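Local coordinates for protein fusarinine C esterase sidJ (Aspergillus fumigatus, PDB 6GUP) that hydrolyses the ester bonds of the iron-carrying siderophore fusarinine C, releasing fusarinine and iron, but does not cleave triacetylfusarinine C, at residues Lys263-Ile268 against Gly276-Leu281; Gln95-Ile100 against Met155-Ala160; Leu39-Gly44 against Leu49-Tyr54. All blocks are in the same frame, centred on the assembly; numbering follows the deposited sequence.

Contact 1 (Lys263-Ile268 against Gly276-Leu281)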
loop_
_atom_site.group_PDB
_atom_site.type_symbol
_atom_site.label_atom_id
_atom_site.label_comp_id
_atom_site.label_asym_id
_atom_site.label_seq_id
_atom_site.Cartn_x
_atom_site.Cartn_y
_atom_site.Cartn_z
ATOM N N LYS A 263 -22.582 14.239 17.984
ATOM C CA LYS A 263 -22.540 14.127 16.520
ATOM C C LYS A 263 -21.736 12.929 16.006
ATOM O O LYS A 263 -21.887 12.555 14.842
ATOM C CB LYS A 263 -21.973 15.408 15.892
ATOM C CG LYS A 263 -22.701 16.676 16.308
ATOM C CD LYS A 263 -22.652 17.756 15.241
ATOM C CE LYS A 263 -23.253 19.054 15.756
ATOM N NZ LYS A 263 -23.780 19.908 14.656
ATOM N N THR A 264 -20.883 12.345 16.851
ATOM C CA THR A 264 -20.026 11.220 16.461
ATOM C C THR A 264 -20.367 9.957 17.261
ATOM O O THR A 264 -21.039 9.066 16.740
ATOM C CB THR A 264 -18.535 11.586 16.606
ATOM O OG1 THR A 264 -18.262 11.993 17.953
ATOM C CG2 THR A 264 -18.178 12.725 15.656
ATOM N N PHE A 265 -19.930 9.889 18.520
ATOM C CA PHE A 265 -20.254 8.747 19.391
ATOM C C PHE A 265 -21.765 8.603 19.591
ATOM O O PHE A 265 -22.289 7.487 19.584
ATOM C CB PHE A 265 -19.576 8.881 20.759
ATOM C CG PHE A 265 -18.093 8.648 20.733
ATOM C CD1 PHE A 265 -17.574 7.363 20.847
ATOM C CD2 PHE A 265 -17.211 9.717 20.612
ATOM C CE1 PHE A 265 -16.204 7.146 20.831
ATOM C CE2 PHE A 265 -15.839 9.507 20.595
ATOM C CZ PHE A 265 -15.335 8.220 20.704
ATOM N N GLY A 266 -22.448 9.735 19.759
ATOM C CA GLY A 266 -23.904 9.768 19.903
ATOM C C GLY A 266 -24.701 9.303 18.694
ATOM O O GLY A 266 -25.840 8.860 18.844
ATOM N N MET A 267 -24.114 9.403 17.501
ATOM C CA MET A 267 -24.752 8.905 16.273
ATOM C C MET A 267 -24.574 7.399 16.021
ATOM O O MET A 267 -25.147 6.878 15.062
ATOM C CB MET A 267 -24.262 9.703 15.054
ATOM C CG MET A 267 -24.703 11.160 15.039
ATOM S SD MET A 267 -26.493 11.413 15.041
ATOM C CE MET A 267 -26.965 10.657 13.487
ATOM N N ILE A 268 -23.814 6.697 16.865
ATOM C CA ILE A 268 -23.642 5.241 16.722
ATOM C C ILE A 268 -24.990 4.519 16.866
ATOM O O ILE A 268 -25.308 3.633 16.069
ATOM C CB ILE A 268 -22.601 4.665 17.718
ATOM C CG1 ILE A 268 -21.198 5.194 17.382
ATOM C CG2 ILE A 268 -22.583 3.136 17.677
ATOM C CD1 ILE A 268 -20.161 4.966 18.462
ATOM N N GLY A 276 -24.034 -4.656 18.580
ATOM C CA GLY A 276 -23.063 -5.213 19.514
ATOM C C GLY A 276 -22.451 -4.109 20.355
ATOM O O GLY A 276 -23.046 -3.038 20.506
ATOM N N LYS A 277 -21.252 -4.360 20.879
ATOM C CA LYS A 277 -20.599 -3.445 21.818
ATOM C C LYS A 277 -19.439 -2.680 21.182
ATOM O O LYS A 277 -18.770 -3.193 20.284
ATOM C CB LYS A 277 -20.088 -4.215 23.043
ATOM C CG LYS A 277 -21.096 -5.169 23.677
ATOM C CD LYS A 277 -22.224 -4.437 24.392
ATOM C CE LYS A 277 -21.910 -4.222 25.863
ATOM N NZ LYS A 277 -22.700 -3.100 26.439
ATOM N N LEU A 278 -19.219 -1.450 21.652
ATOM C CA LEU A 278 -18.028 -0.669 21.311
ATOM C C LEU A 278 -17.036 -0.755 22.466
ATOM O O LEU A 278 -17.312 -0.241 23.555
ATOM C CB LEU A 278 -18.385 0.799 21.045
ATOM C CG LEU A 278 -17.212 1.763 20.803
ATOM C CD1 LEU A 278 -16.419 1.378 19.559
ATOM C CD2 LEU A 278 -17.707 3.195 20.699
ATOM N N MET A 279 -15.890 -1.398 22.232
ATOM C CA MET A 279 -14.815 -1.453 23.226
ATOM C C MET A 279 -13.661 -0.531 22.836
ATOM O O MET A 279 -13.075 -0.685 21.766
ATOM C CB MET A 279 -14.296 -2.881 23.412
ATOM C CG MET A 279 -13.350 -3.022 24.598
ATOM S SD MET A 279 -12.987 -4.723 25.061
ATOM C CE MET A 279 -12.029 -5.255 23.644
ATOM N N VAL A 280 -13.347 0.421 23.712
ATOM C CA VAL A 280 -12.190 1.301 23.549
ATOM C C VAL A 280 -11.073 0.837 24.487
ATOM O O VAL A 280 -11.297 0.668 25.686
ATOM C CB VAL A 280 -12.558 2.773 23.840
ATOM C CG1 VAL A 280 -11.341 3.684 23.712
ATOM C CG2 VAL A 280 -13.656 3.235 22.892
ATOM N N LEU A 281 -9.880 0.633 23.929
ATOM C CA LEU A 281 -8.703 0.224 24.695
ATOM C C LEU A 281 -7.646 1.323 24.657
ATOM O O LEU A 281 -6.862 1.410 23.707
ATOM C CB LEU A 281 -8.128 -1.083 24.137
ATOM C CG LEU A 281 -9.037 -2.314 24.145
ATOM C CD1 LEU A 281 -8.340 -3.476 23.455
ATOM C CD2 LEU A 281 -9.444 -2.705 25.558
#

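Contact 2 (Gln95-Ile100 against Met155-Ala160)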
loop_
_atom_site.group_PDB
_atom_site.type_symbol
_atom_site.label_atom_id
_atom_site.label_comp_id
_atom_site.label_asym_id
_atom_site.label_seq_id
_atom_site.Cartn_x
_atom_site.Cartn_y
_atom_site.Cartn_z
ATOM N N GLN A 95 -16.895 -2.425 1.361
ATOM C CA GLN A 95 -16.620 -3.366 0.263
ATOM C C GLN A 95 -15.837 -4.592 0.733
ATOM O O GLN A 95 -16.133 -5.713 0.316
ATOM C CB GLN A 95 -15.866 -2.674 -0.881
ATOM C CG GLN A 95 -16.746 -1.785 -1.743
ATOM C CD GLN A 95 -15.962 -1.023 -2.797
ATOM O OE1 GLN A 95 -14.963 -0.368 -2.495
ATOM N NE2 GLN A 95 -16.418 -1.097 -4.043
ATOM N N CYS A 96 -14.843 -4.371 1.594
ATOM C CA CYS A 96 -14.055 -5.464 2.172
ATOM C C CYS A 96 -14.899 -6.373 3.067
ATOM O O CYS A 96 -14.757 -7.596 3.021
ATOM C CB CYS A 96 -12.868 -4.918 2.968
ATOM S SG CYS A 96 -11.670 -6.184 3.440
ATOM N N LEU A 97 -15.770 -5.770 3.878
ATOM C CA LEU A 97 -16.693 -6.522 4.734
ATOM C C LEU A 97 -17.676 -7.367 3.928
ATOM O O LEU A 97 -17.952 -8.510 4.299
ATOM C CB LEU A 97 -17.472 -5.582 5.658
ATOM C CG LEU A 97 -16.675 -4.865 6.750
ATOM C CD1 LEU A 97 -17.540 -3.814 7.419
ATOM C CD2 LEU A 97 -16.162 -5.847 7.780
ATOM N N LYS A 98 -18.203 -6.804 2.840
ATOM C CA LYS A 98 -19.073 -7.551 1.925
ATOM C C LYS A 98 -18.359 -8.771 1.360
ATOM O O LYS A 98 -18.931 -9.863 1.320
ATOM C CB LYS A 98 -19.567 -6.675 0.767
ATOM C CG LYS A 98 -20.486 -7.423 -0.192
ATOM C CD LYS A 98 -20.870 -6.614 -1.413
ATOM C CE LYS A 98 -21.789 -7.436 -2.304
ATOM N NZ LYS A 98 -22.428 -6.624 -3.372
ATOM N N TYR A 99 -17.120 -8.572 0.911
ATOM C CA TYR A 99 -16.310 -9.660 0.369
ATOM C C TYR A 99 -16.060 -10.761 1.403
ATOM O O TYR A 99 -16.251 -11.942 1.108
ATOM C CB TYR A 99 -14.968 -9.143 -0.163
ATOM C CG TYR A 99 -14.033 -10.268 -0.534
ATOM C CD1 TYR A 99 -14.162 -10.930 -1.754
ATOM C CD2 TYR A 99 -13.047 -10.704 0.353
ATOM C CE1 TYR A 99 -13.321 -11.979 -2.092
ATOM C CE2 TYR A 99 -12.205 -11.753 0.026
ATOM C CZ TYR A 99 -12.342 -12.387 -1.198
ATOM O OH TYR A 99 -11.507 -13.427 -1.528
ATOM N N ILE A 100 -15.621 -10.364 2.597
ATOM C CA ILE A 100 -15.345 -11.307 3.692
ATOM C C ILE A 100 -16.590 -12.122 4.044
ATOM O O ILE A 100 -16.498 -13.327 4.286
ATOM C CB ILE A 100 -14.804 -10.585 4.957
ATOM C CG1 ILE A 100 -13.376 -10.088 4.706
ATOM C CG2 ILE A 100 -14.807 -11.511 6.175
ATOM C CD1 ILE A 100 -12.862 -9.103 5.735
ATOM N N MET A 155 -22.663 -2.455 5.784
ATOM C CA MET A 155 -23.321 -3.482 6.579
ATOM C C MET A 155 -23.159 -3.187 8.072
ATOM O O MET A 155 -22.179 -2.549 8.470
ATOM C CB MET A 155 -22.784 -4.875 6.245
ATOM C CG MET A 155 -21.346 -5.163 6.666
ATOM S SD MET A 155 -20.980 -6.917 6.518
ATOM C CE MET A 155 -21.220 -7.138 4.759
ATOM N N PRO A 156 -24.111 -3.653 8.902
ATOM C CA PRO A 156 -23.938 -3.496 10.345
ATOM C C PRO A 156 -22.892 -4.465 10.894
ATOM O O PRO A 156 -22.741 -5.576 10.377
ATOM C CB PRO A 156 -25.334 -3.814 10.912
ATOM C CG PRO A 156 -26.252 -3.854 9.735
ATOM C CD PRO A 156 -25.398 -4.297 8.594
ATOM N N LEU A 157 -22.181 -4.031 11.931
ATOM C CA LEU A 157 -21.128 -4.820 12.561
ATOM C C LEU A 157 -21.664 -5.512 13.810
ATOM O O LEU A 157 -22.515 -4.964 14.515
ATOM C CB LEU A 157 -19.951 -3.918 12.941
ATOM C CG LEU A 157 -19.403 -2.994 11.848
ATOM C CD1 LEU A 157 -18.359 -2.061 12.435
ATOM C CD2 LEU A 157 -18.817 -3.789 10.692
ATOM N N ASP A 158 -21.159 -6.715 14.076
ATOM C CA ASP A 158 -21.462 -7.437 15.319
ATOM C C ASP A 158 -20.597 -6.946 16.483
ATOM O O ASP A 158 -20.893 -7.236 17.642
ATOM C CB ASP A 158 -21.274 -8.942 15.129
ATOM C CG ASP A 158 -22.202 -9.512 14.076
ATOM O OD1 ASP A 158 -23.405 -9.673 14.364
ATOM O OD2 ASP A 158 -21.725 -9.791 12.957
ATOM N N GLY A 159 -19.523 -6.220 16.171
ATOM C CA GLY A 159 -18.664 -5.620 17.185
ATOM C C GLY A 159 -17.778 -4.531 16.613
ATOM O O GLY A 159 -17.577 -4.455 15.397
ATOM N N ALA A 160 -17.255 -3.684 17.496
ATOM C CA ALA A 160 -16.330 -2.623 17.107
ATOM C C ALA A 160 -15.322 -2.358 18.222
ATOM O O ALA A 160 -15.704 -2.189 19.380
ATOM C CB ALA A 160 -17.094 -1.354 16.767
#

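Contact 3 (Leu39-Gly44 against Leu49-Tyr54)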
loop_
_atom_site.group_PDB
_atom_site.type_symbol
_atom_site.label_atom_id
_atom_site.label_comp_id
_atom_site.label_asym_id
_atom_site.label_seq_id
_atom_site.Cartn_x
_atom_site.Cartn_y
_atom_site.Cartn_z
ATOM N N LEU A 39 -12.384 -11.008 12.105
ATOM C CA LEU A 39 -11.930 -9.749 12.694
ATOM C C LEU A 39 -11.166 -8.963 11.630
ATOM O O LEU A 39 -10.062 -9.355 11.245
ATOM C CB LEU A 39 -11.031 -10.018 13.908
ATOM C CG LEU A 39 -10.473 -8.805 14.665
ATOM C CD1 LEU A 39 -11.592 -7.970 15.266
ATOM C CD2 LEU A 39 -9.507 -9.249 15.752
ATOM N N LEU A 40 -11.761 -7.868 11.150
ATOM C CA LEU A 40 -11.096 -6.966 10.206
ATOM C C LEU A 40 -10.374 -5.871 10.985
ATOM O O LEU A 40 -11.004 -5.061 11.668
ATOM C CB LEU A 40 -12.092 -6.350 9.219
ATOM C CG LEU A 40 -11.522 -5.408 8.144
ATOM C CD1 LEU A 40 -10.429 -6.070 7.313
ATOM C CD2 LEU A 40 -12.636 -4.907 7.241
ATOM N N PHE A 41 -9.051 -5.859 10.856
ATOM C CA PHE A 41 -8.172 -4.944 11.570
ATOM C C PHE A 41 -7.769 -3.828 10.609
ATOM O O PHE A 41 -7.215 -4.098 9.544
ATOM C CB PHE A 41 -6.946 -5.723 12.051
ATOM C CG PHE A 41 -5.949 -4.907 12.822
ATOM C CD1 PHE A 41 -4.916 -4.248 12.164
ATOM C CD2 PHE A 41 -6.010 -4.835 14.210
ATOM C CE1 PHE A 41 -3.980 -3.510 12.870
ATOM C CE2 PHE A 41 -5.076 -4.100 14.923
ATOM C CZ PHE A 41 -4.057 -3.441 14.251
ATOM N N VAL A 42 -8.063 -2.585 10.989
ATOM C CA VAL A 42 -7.738 -1.406 10.186
ATOM C C VAL A 42 -6.587 -0.675 10.874
ATOM O O VAL A 42 -6.759 -0.105 11.955
ATOM C CB VAL A 42 -8.960 -0.467 10.040
ATOM C CG1 VAL A 42 -8.630 0.739 9.163
ATOM C CG2 VAL A 42 -10.151 -1.224 9.460
ATOM N N GLY A 43 -5.414 -0.701 10.244
ATOM C CA GLY A 43 -4.226 -0.038 10.778
ATOM C C GLY A 43 -4.291 1.471 10.642
ATOM O O GLY A 43 -5.291 2.022 10.173
ATOM N N GLY A 44 -3.216 2.140 11.055
ATOM C CA GLY A 44 -3.111 3.596 10.950
ATOM C C GLY A 44 -3.128 4.097 9.516
ATOM O O GLY A 44 -2.979 3.314 8.573
ATOM N N LEU A 49 -0.940 -3.188 4.707
ATOM C CA LEU A 49 -0.682 -4.466 5.389
ATOM C C LEU A 49 0.566 -4.430 6.290
ATOM O O LEU A 49 0.909 -5.445 6.901
ATOM C CB LEU A 49 -0.525 -5.597 4.362
ATOM C CG LEU A 49 -1.584 -5.733 3.264
ATOM C CD1 LEU A 49 -1.265 -6.937 2.390
ATOM C CD2 LEU A 49 -2.987 -5.851 3.839
ATOM N N ALA A 50 1.222 -3.271 6.392
ATOM C CA ALA A 50 2.534 -3.158 7.043
ATOM C C ALA A 50 2.513 -2.886 8.557
ATOM O O ALA A 50 3.576 -2.683 9.150
ATOM C CB ALA A 50 3.359 -2.090 6.342
ATOM N N THR A 51 1.331 -2.877 9.179
ATOM C CA THR A 51 1.232 -2.739 10.637
ATOM C C THR A 51 1.929 -3.917 11.314
ATOM O O THR A 51 1.749 -5.061 10.900
ATOM C CB THR A 51 -0.237 -2.701 11.117
ATOM O OG1 THR A 51 -0.955 -1.688 10.402
ATOM C CG2 THR A 51 -0.319 -2.411 12.619
ATOM N N THR A 52 2.733 -3.623 12.335
ATOM C CA THR A 52 3.364 -4.652 13.166
ATOM C C THR A 52 2.698 -4.659 14.544
ATOM O O THR A 52 1.660 -5.293 14.708
ATOM C CB THR A 52 4.893 -4.463 13.259
ATOM O OG1 THR A 52 5.200 -3.084 13.504
ATOM C CG2 THR A 52 5.561 -4.907 11.973
ATOM N N SER A 53 3.273 -3.945 15.516
ATOM C CA SER A 53 2.726 -3.850 16.877
ATOM C C SER A 53 2.435 -5.219 17.539
ATOM O O SER A 53 3.362 -6.002 17.760
ATOM C CB SER A 53 1.502 -2.914 16.890
ATOM O OG SER A 53 0.400 -3.465 16.186
ATOM N N TYR A 54 1.160 -5.504 17.814
ATOM C CA TYR A 54 0.727 -6.716 18.532
ATOM C C TYR A 54 0.044 -7.713 17.593
ATOM O O TYR A 54 -0.533 -8.706 18.048
ATOM C CB TYR A 54 -0.232 -6.345 19.680
ATOM C CG TYR A 54 -1.357 -5.413 19.264
ATOM C CD1 TYR A 54 -2.499 -5.895 18.619
ATOM C CD2 TYR A 54 -1.260 -4.040 19.490
ATOM C CE1 TYR A 54 -3.516 -5.036 18.225
ATOM C CE2 TYR A 54 -2.269 -3.175 19.100
ATOM C CZ TYR A 54 -3.394 -3.675 18.470
ATOM O OH TYR A 54 -4.390 -2.813 18.087
#

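Contact 1 (Lys263-Ile268 against Gly276-Leu281)
Leu278 meets Phe265 and Ile268 across this small, buried and wholly apolar contact. The side chain of Leu278 leaves strand 278-283 toward the loop Lys263-Ile268. Its CB and CG serve as the stalk and make no close approach to that loop. CG lies anti to the backbone N (chi1 174°), which extends the side chain away from the strand. The branch then splits the work. CD2 does the touching: it lies 3.8 Å from CD1 of Ile268 and 4.2 Å from CD1 of Phe265. CD1 of Leu278 turns instead to the neighbouring strand, where it packs on Ala160.

The methyl CD2 comes to the edge of the Phe265 ring, near the ring plane, and not over a face. Both Phe265 and Ile268 cross the leucine at about a right angle. The two loop residues therefore share one methyl group. The Phe265 ring is stacked on Trp302 of helix 295-307, and Ile268 also packs on Leu130 and Leu133 of helix 125-134. This is the hydrophobic layer between a parallel strand near one border of the sheet and the helices and loop that cover it, as in the alpha/beta-hydrolase fold.

Contact 2 (Gln95-Ile100 against Met155-Ala160)
Residues Gln95-Ile100 form a turn and a half within the long helix 86-108, while Met155-Ala160 is a loop that runs into strand 159-163. The backbones come closest at Lys98 and Met155, whose CA atoms are 7.5 Å apart. Beyond Met155 the second segment draws away from the helix. Leu97 and Met155 carry most of the contact.

Met155 has its CG between the backbone N and the carbonyl carbon (chi1 69°), and its chain bends at chi3. Its thioether thereby lies against the helix surface. SD sits 3.9 Å from CB of Leu97. The terminal CE reaches the backbone, 3.6 Å from the carbonyl O of Leu97 and 3.6 Å from CA of Lys98. The Lys98 side chain leads away toward its tip.

The other end of Leu97 meets Leu157. Its CD1 lies 3.5 Å from CD2 of Leu157, a close methyl-to-methyl approach, and the two side chains cross at about a right angle. Tyr132 of helix 125-134 packs on both leucines, and its OH is hydrogen-bonded to the carbonyl O of Met155. No hydrogen bond or salt bridge links the two segments. The contact thus rests mainly on dispersion, with the Met155 thioether laid against the helix backbone; Lys98 marks its solvent side.

Contact 3 (Leu39-Gly44 against Leu49-Tyr54)
Phe41, Thr51 and Tyr54 bury the most surface here, and the Phe41 ring is the piece that both others meet. Phe41 points from strand 37-42 toward the loop Leu49-Tyr54. With chi1 at -179°, the ring points straight away from the backbone N and reaches the loop. The loop residues come to the ring at its edge. On one side CE1 of Phe41 meets the methyl CG2 of Thr51 at 3.8 Å, the two side chains approaching from opposite directions. On the other, CE2 of Phe41 is 3.5 Å from OH of Tyr54, which lies near the phenylalanine ring plane. CE1 of Tyr54 is 3.8 Å from the same CE2. The two rings stand nearly perpendicular, with their planes at 85° and their centroids 5.9 Å apart, but the approach is oblique.

The arrangement belongs to the loop that follows a central strand of the alpha/beta-hydrolase sheet. Here the chain leaves strand 37-42 through Gly43 and Gly44 and swings round before helix 55-61, with Tyr54 as the N-cap residue. Gly44 lies near the probable Ser-His-Asp triad of Ser123, His327 and Asp286.

The two branches of Thr51 have different tasks. While CG2 packs on Phe41, OG1 lies 3.7 Å from CA of Gly43 and is hydrogen-bonded to Asp47. The phenol OH of Tyr54 is likewise held, by a hydrogen bond to Gln163. Ser53 OG lies over one face of the Tyr54 ring, toward its rim, and donates a 2.7 Å hydrogen bond to O of Thr52 from above the carbonyl plane.

Overall arrangement
From the N terminus, contact 3 comes first and closes a short loop between strand 37-42 and helix 55-61. Contact 2 spans a longer interval, from helix 86-108 to the start of strand 159-163. Contact 1 closes the short excursion through helix 268-271 before strand 278-283. The three follow one another in series, and none nests in or crosses another. All reach the same central sheet. Contacts 1 and 2 meet where strands 159-163 and 278-283 pair side by side. Contacts 2 and 3 meet where helix 86-108 packs on Leu40 of strand 37-42. Contacts 1 and 3 do not touch; their nearest atoms are about 7 Å apart.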